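Local coordinates for C381 turret protein (Sulfolobus turreted icosahedral virus, PDB 4IND) that probably contributes to the turrets at the fivefold vertices of this archaeal virus's icosahedral capsid, five copies of a triple jelly-roll chain assembling together, at residues Ser303-Gln317 / Ser328-Thr340. Sequence-based numbering, arbitrary orientation.
Sequences SVSGLTTAVTQCQLQ and STVWDFIAGGSST
The Phe333 ring is sandwiched: Val304 CG2 sits over the centre of one face, 3.4 Å from the centroid and 1° off the normal, a CH-pi contact, while Trp331 CD1 covers the opposite face. Cys314 O and Ser338 C lie in plane at its edge, and Cys314 SG approaches obliquely. Phe333 plugs the edge between the two sheets of the third jelly roll, bringing strand 295-305 against the hairpin of strands 311-319 and 328-332. Trp331 packs edge-to-face on Phe271 of a neighbouring subunit, which places this edge at the subunit interface, and its NE1 donates to Gly337 O.

The hairpin carries a classic beta bulge: Val330 and Trp331 both face Leu316, whose O accepts from Val330 N at 2.8 Å and weakly from Trp331 N. Beyond it, Phe333 N donates to Cys314 O (2.9 Å). Across on strand 295-305, Val304 N (2.9 Å) and Ser303 OG both donate to Ser338 O of the following loop, the hydroxyl from above the carbonyl plane.

On the partly exposed face, Gln317 NE2 reaches Thr329 OG1 at 3.2 Å, and Gln317 OE1 bonds Gln353. Asp332 OD1 accepts from Ile334 N, an Asx turn, and, with Ala335 N, makes an Asx motif that fixes the carboxylate. Gln315 NE2 meets Asp332 OD2 at 3.2 Å from 56° above the carboxylate plane, with OD2 in the amide plane; amide and carboxylate planes lie 86° apart.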
ATOM      1  N   SER A 303       8.794  20.348  30.721  1.00 39.82           N
ATOM      2  CA  SER A 303       8.438  20.884  32.023  1.00 43.43           C
ATOM      3  C   SER A 303       9.518  21.856  32.469  1.00 43.20           C
ATOM      4  O   SER A 303      10.692  21.697  32.123  1.00 45.41           O
ATOM      5  CB  SER A 303       8.316  19.749  33.033  1.00 43.93           C
ATOM      6  OG  SER A 303       7.801  20.222  34.252  1.00 51.81           O
ATOM      7  N   VAL A 304       9.124  22.875  33.212  1.00 40.03           N
ATOM      8  CA  VAL A 304      10.096  23.830  33.751  1.00 42.93           C
ATOM      9  C   VAL A 304       9.899  23.932  35.251  1.00 44.09           C
ATOM     10  O   VAL A 304       8.775  24.109  35.723  1.00 41.09           O
ATOM     11  CB  VAL A 304       9.963  25.221  33.105  1.00 43.03           C
ATOM     12  CG1 VAL A 304      10.906  26.213  33.774  1.00 45.28           C
ATOM     13  CG2 VAL A 304      10.255  25.133  31.603  1.00 42.04           C
ATOM     14  N   SER A 305      10.990  23.795  36.004  1.00 41.85           N
ATOM     15  CA  SER A 305      10.944  23.984  37.439  1.00 48.47           C
ATOM     16  C   SER A 305      11.691  25.251  37.778  1.00 54.42           C
ATOM     17  O   SER A 305      12.595  25.671  37.044  1.00 56.22           O
ATOM     18  CB  SER A 305      11.566  22.799  38.170  1.00 49.90           C
ATOM     19  OG  SER A 305      12.907  22.614  37.771  1.00 54.65           O
ATOM     20  N   GLY A 306      11.299  25.870  38.881  1.00 51.97           N
ATOM     21  CA  GLY A 306      11.972  27.060  39.362  1.00 53.31           C
ATOM     22  C   GLY A 306      11.269  28.337  38.958  1.00 60.46           C
ATOM     23  O   GLY A 306      11.769  29.429  39.216  1.00 71.06           O
ATOM     24  N   LEU A 307      10.112  28.208  38.312  1.00 57.41           N
ATOM     25  CA  LEU A 307       9.328  29.383  37.941  1.00 54.77           C
ATOM     26  C   LEU A 307       8.834  30.133  39.171  1.00 59.79           C
ATOM     27  O   LEU A 307       8.301  29.530  40.095  1.00 55.66           O
ATOM     28  CB  LEU A 307       8.135  28.986  37.080  1.00 52.49           C
ATOM     29  CG  LEU A 307       8.477  28.573  35.653  1.00 48.55           C
ATOM     30  CD1 LEU A 307       7.213  28.254  34.863  1.00 47.58           C
ATOM     31  CD2 LEU A 307       9.294  29.660  34.973  1.00 48.53           C
ATOM     32  N   THR A 308       9.021  31.450  39.169  1.00 62.96           N
ATOM     33  CA  THR A 308       8.472  32.330  40.192  1.00 65.21           C
ATOM     34  C   THR A 308       7.906  33.561  39.507  1.00 65.77           C
ATOM     35  O   THR A 308       8.036  33.719  38.291  1.00 64.80           O
ATOM     36  CB  THR A 308       9.542  32.782  41.208  1.00 71.84           C
ATOM     37  OG1 THR A 308      10.481  33.654  40.567  1.00 80.89           O
ATOM     38  CG2 THR A 308      10.278  31.582  41.788  1.00 65.51           C
ATOM     39  N   THR A 309       7.294  34.437  40.289  1.00 66.90           N
ATOM     40  CA  THR A 309       6.765  35.686  39.762  1.00 70.37           C
ATOM     41  C   THR A 309       7.883  36.574  39.224  1.00 69.43           C
ATOM     42  O   THR A 309       7.628  37.553  38.526  1.00 70.24           O
ATOM     43  CB  THR A 309       5.956  36.446  40.825  1.00 74.60           C
ATOM     44  OG1 THR A 309       6.763  36.636  41.992  1.00 84.92           O
ATOM     45  CG2 THR A 309       4.721  35.658  41.210  1.00 67.47           C
ATOM     46  N   ALA A 310       9.123  36.214  39.540  1.00 67.54           N
ATOM     47  CA  ALA A 310      10.289  36.931  39.027  1.00 66.27           C
ATOM     48  C   ALA A 310      10.601  36.578  37.572  1.00 58.20           C
ATOM     49  O   ALA A 310      11.415  37.243  36.940  1.00 59.14           O
ATOM     50  CB  ALA A 310      11.504  36.675  39.905  1.00 72.12           C
ATOM     51  N   VAL A 311       9.956  35.534  37.050  1.00 58.62           N
ATOM     52  CA  VAL A 311      10.116  35.137  35.650  1.00 55.80           C
ATOM     53  C   VAL A 311       8.960  35.691  34.827  1.00 59.47           C
ATOM     54  O   VAL A 311       7.801  35.387  35.097  1.00 61.06           O
ATOM     55  CB  VAL A 311      10.160  33.598  35.496  1.00 55.83           C
ATOM     56  CG1 VAL A 311      10.479  33.201  34.043  1.00 53.04           C
ATOM     57  CG2 VAL A 311      11.173  32.999  36.450  1.00 52.68           C
ATOM     58  N   THR A 312       9.284  36.502  33.826  1.00 61.40           N
ATOM     59  CA  THR A 312       8.277  37.188  33.019  1.00 62.52           C
ATOM     60  C   THR A 312       8.053  36.526  31.666  1.00 57.55           C
ATOM     61  O   THR A 312       7.022  36.731  31.026  1.00 57.08           O
ATOM     62  CB  THR A 312       8.687  38.639  32.765  1.00 65.45           C
ATOM     63  OG1 THR A 312       9.949  38.666  32.083  1.00 67.85           O
ATOM     64  CG2 THR A 312       8.807  39.396  34.080  1.00 65.48           C
ATOM     65  N   GLN A 313       9.033  35.748  31.225  1.00 53.97           N
ATOM     66  CA  GLN A 313       8.909  35.045  29.960  1.00 50.22           C
ATOM     67  C   GLN A 313       9.587  33.696  30.028  1.00 51.46           C
ATOM     68  O   GLN A 313      10.697  33.570  30.534  1.00 59.63           O
ATOM     69  CB  GLN A 313       9.503  35.861  28.809  1.00 51.51           C
ATOM     70  CG  GLN A 313       9.458  35.129  27.461  1.00 50.85           C
ATOM     71  CD  GLN A 313      10.129  35.905  26.336  1.00 59.00           C
ATOM     72  OE1 GLN A 313      11.018  36.728  26.573  1.00 66.20           O
ATOM     73  NE2 GLN A 313       9.702  35.644  25.101  1.00 55.08           N
ATOM     74  N   CYS A 314       8.908  32.685  29.511  1.00 49.29           N
ATOM     75  CA  CYS A 314       9.483  31.358  29.455  1.00 48.20           C
ATOM     76  C   CYS A 314       8.735  30.594  28.380  1.00 46.74           C
ATOM     77  O   CYS A 314       7.703  29.979  28.655  1.00 45.69           O
ATOM     78  CB  CYS A 314       9.370  30.671  30.823  1.00 41.88           C
ATOM     79  SG  CYS A 314      10.264  29.100  30.919  1.00 51.53           S
ATOM     80  N   GLN A 315       9.240  30.682  27.149  1.00 42.80           N
ATOM     81  CA  GLN A 315       8.612  30.041  26.001  1.00 37.49           C
ATOM     82  C   GLN A 315       9.553  29.045  25.342  1.00 41.89           C
ATOM     83  O   GLN A 315      10.702  29.373  25.026  1.00 39.89           O
ATOM     84  CB  GLN A 315       8.185  31.091  24.977  1.00 45.20           C
ATOM     85  CG  GLN A 315       7.140  32.055  25.499  1.00 55.76           C
ATOM     86  CD  GLN A 315       6.867  33.187  24.543  1.00 59.20           C
ATOM     87  OE1 GLN A 315       7.757  33.638  23.827  1.00 66.33           O
ATOM     88  NE2 GLN A 315       5.627  33.656  24.526  1.00 64.34           N
ATOM     89  N   LEU A 316       9.057  27.829  25.138  1.00 38.78           N
ATOM     90  CA  LEU A 316       9.757  26.850  24.324  1.00 37.86           C
ATOM     91  C   LEU A 316       9.369  27.104  22.869  1.00 33.82           C
ATOM     92  O   LEU A 316       8.174  27.248  22.551  1.00 34.03           O
ATOM     93  CB  LEU A 316       9.354  25.437  24.743  1.00 39.19           C
ATOM     94  CG  LEU A 316      10.187  24.303  24.157  1.00 42.32           C
ATOM     95  CD1 LEU A 316      11.639  24.453  24.589  1.00 38.12           C
ATOM     96  CD2 LEU A 316       9.622  22.958  24.569  1.00 38.91           C
ATOM     97  N   GLN A 317      10.370  27.178  21.990  1.00 33.54           N
ATOM     98  CA  GLN A 317      10.125  27.434  20.577  1.00 34.76           C
ATOM     99  C   GLN A 317      10.816  26.399  19.708  1.00 36.61           C
ATOM    100  O   GLN A 317      11.856  25.849  20.087  1.00 36.46           O
ATOM    101  CB  GLN A 317      10.616  28.834  20.200  1.00 38.56           C
ATOM    102  CG  GLN A 317      10.152  29.919  21.136  1.00 39.36           C
ATOM    103  CD  GLN A 317      10.480  31.295  20.620  1.00 41.68           C
ATOM    104  OE1 GLN A 317      11.570  31.540  20.104  1.00 46.94           O
ATOM    105  NE2 GLN A 317       9.529  32.203  20.743  1.00 50.85           N
ATOM    106  N   SER A 328       8.655  29.244  16.099  1.00 38.79           N
ATOM    107  CA  SER A 328       7.329  29.472  16.667  1.00 38.01           C
ATOM    108  C   SER A 328       7.250  28.892  18.064  1.00 34.53           C
ATOM    109  O   SER A 328       7.852  27.856  18.361  1.00 36.66           O
ATOM    110  CB  SER A 328       6.216  28.922  15.764  1.00 59.14           C
ATOM    111  OG  SER A 328       6.609  27.726  15.105  1.00 70.98           O
ATOM    112  N   THR A 329       6.524  29.587  18.928  1.00 33.88           N
ATOM    113  CA  THR A 329       6.309  29.135  20.291  1.00 37.47           C
ATOM    114  C   THR A 329       5.453  27.881  20.260  1.00 38.46           C
ATOM    115  O   THR A 329       4.386  27.879  19.638  1.00 40.29           O
ATOM    116  CB  THR A 329       5.623  30.226  21.113  1.00 38.76           C
ATOM    117  OG1 THR A 329       6.469  31.385  21.156  1.00 44.78           O
ATOM    118  CG2 THR A 329       5.352  29.748  22.533  1.00 39.48           C
ATOM    119  N   VAL A 330       5.933  26.810  20.897  1.00 37.59           N
ATOM    120  CA  VAL A 330       5.177  25.550  20.962  1.00 31.33           C
ATOM    121  C   VAL A 330       4.612  25.303  22.375  1.00 35.15           C
ATOM    122  O   VAL A 330       3.719  24.480  22.576  1.00 33.45           O
ATOM    123  CB  VAL A 330       6.002  24.350  20.504  1.00 32.98           C
ATOM    124  CG1 VAL A 330       6.261  24.419  18.996  1.00 31.41           C
ATOM    125  CG2 VAL A 330       7.318  24.273  21.279  1.00 33.83           C
ATOM    126  N   TRP A 331       5.153  26.014  23.356  1.00 38.66           N
ATOM    127  CA  TRP A 331       4.572  26.015  24.701  1.00 38.32           C
ATOM    128  C   TRP A 331       5.035  27.224  25.476  1.00 32.89           C
ATOM    129  O   TRP A 331       6.213  27.590  25.444  1.00 36.91           O
ATOM    130  CB  TRP A 331       4.909  24.747  25.491  1.00 32.14           C
ATOM    131  CG  TRP A 331       4.090  24.663  26.740  1.00 37.58           C
ATOM    132  CD1 TRP A 331       4.509  24.922  28.023  1.00 39.41           C
ATOM    133  CD2 TRP A 331       2.693  24.360  26.829  1.00 32.83           C
ATOM    134  NE1 TRP A 331       3.464  24.773  28.890  1.00 38.55           N
ATOM    135  CE2 TRP A 331       2.329  24.432  28.186  1.00 36.53           C
ATOM    136  CE3 TRP A 331       1.706  24.026  25.890  1.00 34.68           C
ATOM    137  CZ2 TRP A 331       1.024  24.181  28.642  1.00 35.26           C
ATOM    138  CZ3 TRP A 331       0.408  23.773  26.334  1.00 34.23           C
ATOM    139  CH2 TRP A 331       0.080  23.849  27.700  1.00 33.19           C
ATOM    140  N   ASP A 332       4.103  27.852  26.175  1.00 35.58           N
ATOM    141  CA  ASP A 332       4.419  28.999  26.995  1.00 35.19           C
ATOM    142  C   ASP A 332       4.198  28.579  28.445  1.00 41.99           C
ATOM    143  O   ASP A 332       3.067  28.338  28.864  1.00 40.92           O
ATOM    144  CB  ASP A 332       3.526  30.175  26.619  1.00 36.00           C
ATOM    145  CG  ASP A 332       3.870  31.434  27.385  1.00 48.43           C
ATOM    146  OD1 ASP A 332       4.346  31.327  28.536  1.00 54.22           O
ATOM    147  OD2 ASP A 332       3.672  32.534  26.838  1.00 50.21           O
ATOM    148  N   PHE A 333       5.281  28.453  29.207  1.00 42.07           N
ATOM    149  CA  PHE A 333       5.186  27.917  30.563  1.00 41.58           C
ATOM    150  C   PHE A 333       4.543  28.888  31.547  1.00 49.23           C
ATOM    151  O   PHE A 333       4.065  28.486  32.611  1.00 48.78           O
ATOM    152  CB  PHE A 333       6.561  27.456  31.059  1.00 34.49           C
ATOM    153  CG  PHE A 333       7.107  26.311  30.286  1.00 33.82           C
ATOM    154  CD1 PHE A 333       6.768  25.009  30.618  1.00 34.66           C
ATOM    155  CD2 PHE A 333       7.944  26.524  29.196  1.00 36.06           C
ATOM    156  CE1 PHE A 333       7.272  23.931  29.877  1.00 35.19           C
ATOM    157  CE2 PHE A 333       8.446  25.456  28.459  1.00 35.73           C
ATOM    158  CZ  PHE A 333       8.110  24.162  28.797  1.00 38.11           C
ATOM    159  N   ILE A 334       4.535  30.169  31.199  1.00 54.33           N
ATOM    160  CA  ILE A 334       3.862  31.162  32.030  1.00 55.58           C
ATOM    161  C   ILE A 334       2.362  31.116  31.761  1.00 56.06           C
ATOM    162  O   ILE A 334       1.568  30.936  32.666  1.00 57.67           O
ATOM    163  CB  ILE A 334       4.371  32.590  31.750  1.00 57.99           C
ATOM    164  CG1 ILE A 334       5.896  32.672  31.895  1.00 58.27           C
ATOM    165  CG2 ILE A 334       3.667  33.597  32.649  1.00 52.48           C
ATOM    166  CD1 ILE A 334       6.407  32.272  33.256  1.00 57.84           C
ATOM    167  N   ALA A 335       1.987  31.271  30.496  1.00 56.29           N
ATOM    168  CA  ALA A 335       0.580  31.315  30.092  1.00 49.85           C
ATOM    169  C   ALA A 335      -0.111  29.956  30.208  1.00 47.71           C
ATOM    170  O   ALA A 335      -1.288  29.873  30.553  1.00 46.90           O
ATOM    171  CB  ALA A 335       0.466  31.837  28.654  1.00 48.87           C
ATOM    172  N   GLY A 336       0.626  28.893  29.908  1.00 43.47           N
ATOM    173  CA  GLY A 336       0.045  27.558  29.839  1.00 41.52           C
ATOM    174  C   GLY A 336       0.254  26.673  31.057  1.00 42.68           C
ATOM    175  O   GLY A 336      -0.460  25.688  31.235  1.00 43.20           O
ATOM    176  N   GLY A 337       1.225  27.012  31.902  1.00 45.22           N
ATOM    177  CA  GLY A 337       1.537  26.185  33.061  1.00 47.35           C
ATOM    178  C   GLY A 337       2.883  25.494  32.936  1.00 46.69           C
ATOM    179  O   GLY A 337       3.445  25.401  31.840  1.00 44.87           O
ATOM    180  N   SER A 338       3.379  24.980  34.055  1.00 43.83           N
ATOM    181  CA  SER A 338       4.766  24.522  34.156  1.00 49.50           C
ATOM    182  C   SER A 338       5.081  23.220  33.418  1.00 42.39           C
ATOM    183  O   SER A 338       6.248  22.851  33.274  1.00 46.27           O
ATOM    184  CB  SER A 338       5.152  24.387  35.630  1.00 45.44           C
ATOM    185  OG  SER A 338       4.290  23.469  36.269  1.00 48.30           O
ATOM    186  N   SER A 339       4.059  22.511  32.954  1.00 39.12           N
ATOM    187  CA  SER A 339       4.317  21.319  32.157  1.00 41.04           C
ATOM    188  C   SER A 339       3.311  21.135  31.015  1.00 36.42           C
ATOM    189  O   SER A 339       2.185  21.630  31.076  1.00 39.73           O
ATOM    190  CB  SER A 339       4.403  20.080  33.053  1.00 39.00           C
ATOM    191  OG  SER A 339       3.162  19.790  33.624  1.00 44.04           O
ATOM    192  N   THR A 340       3.741  20.436  29.972  1.00 33.44           N
ATOM    193  CA  THR A 340       2.916  20.263  28.781  1.00 35.34           C
ATOM    194  C   THR A 340       1.846  19.199  29.015  1.00 36.24           C
ATOM    195  O   THR A 340       2.073  18.237  29.746  1.00 31.79           O
ATOM    196  CB  THR A 340       3.774  19.872  27.586  1.00 33.24           C
ATOM    197  OG1 THR A 340       4.502  18.683  27.903  1.00 36.33           O
ATOM    198  CG2 THR A 340       4.757  20.990  27.248  1.00 36.92           C
TER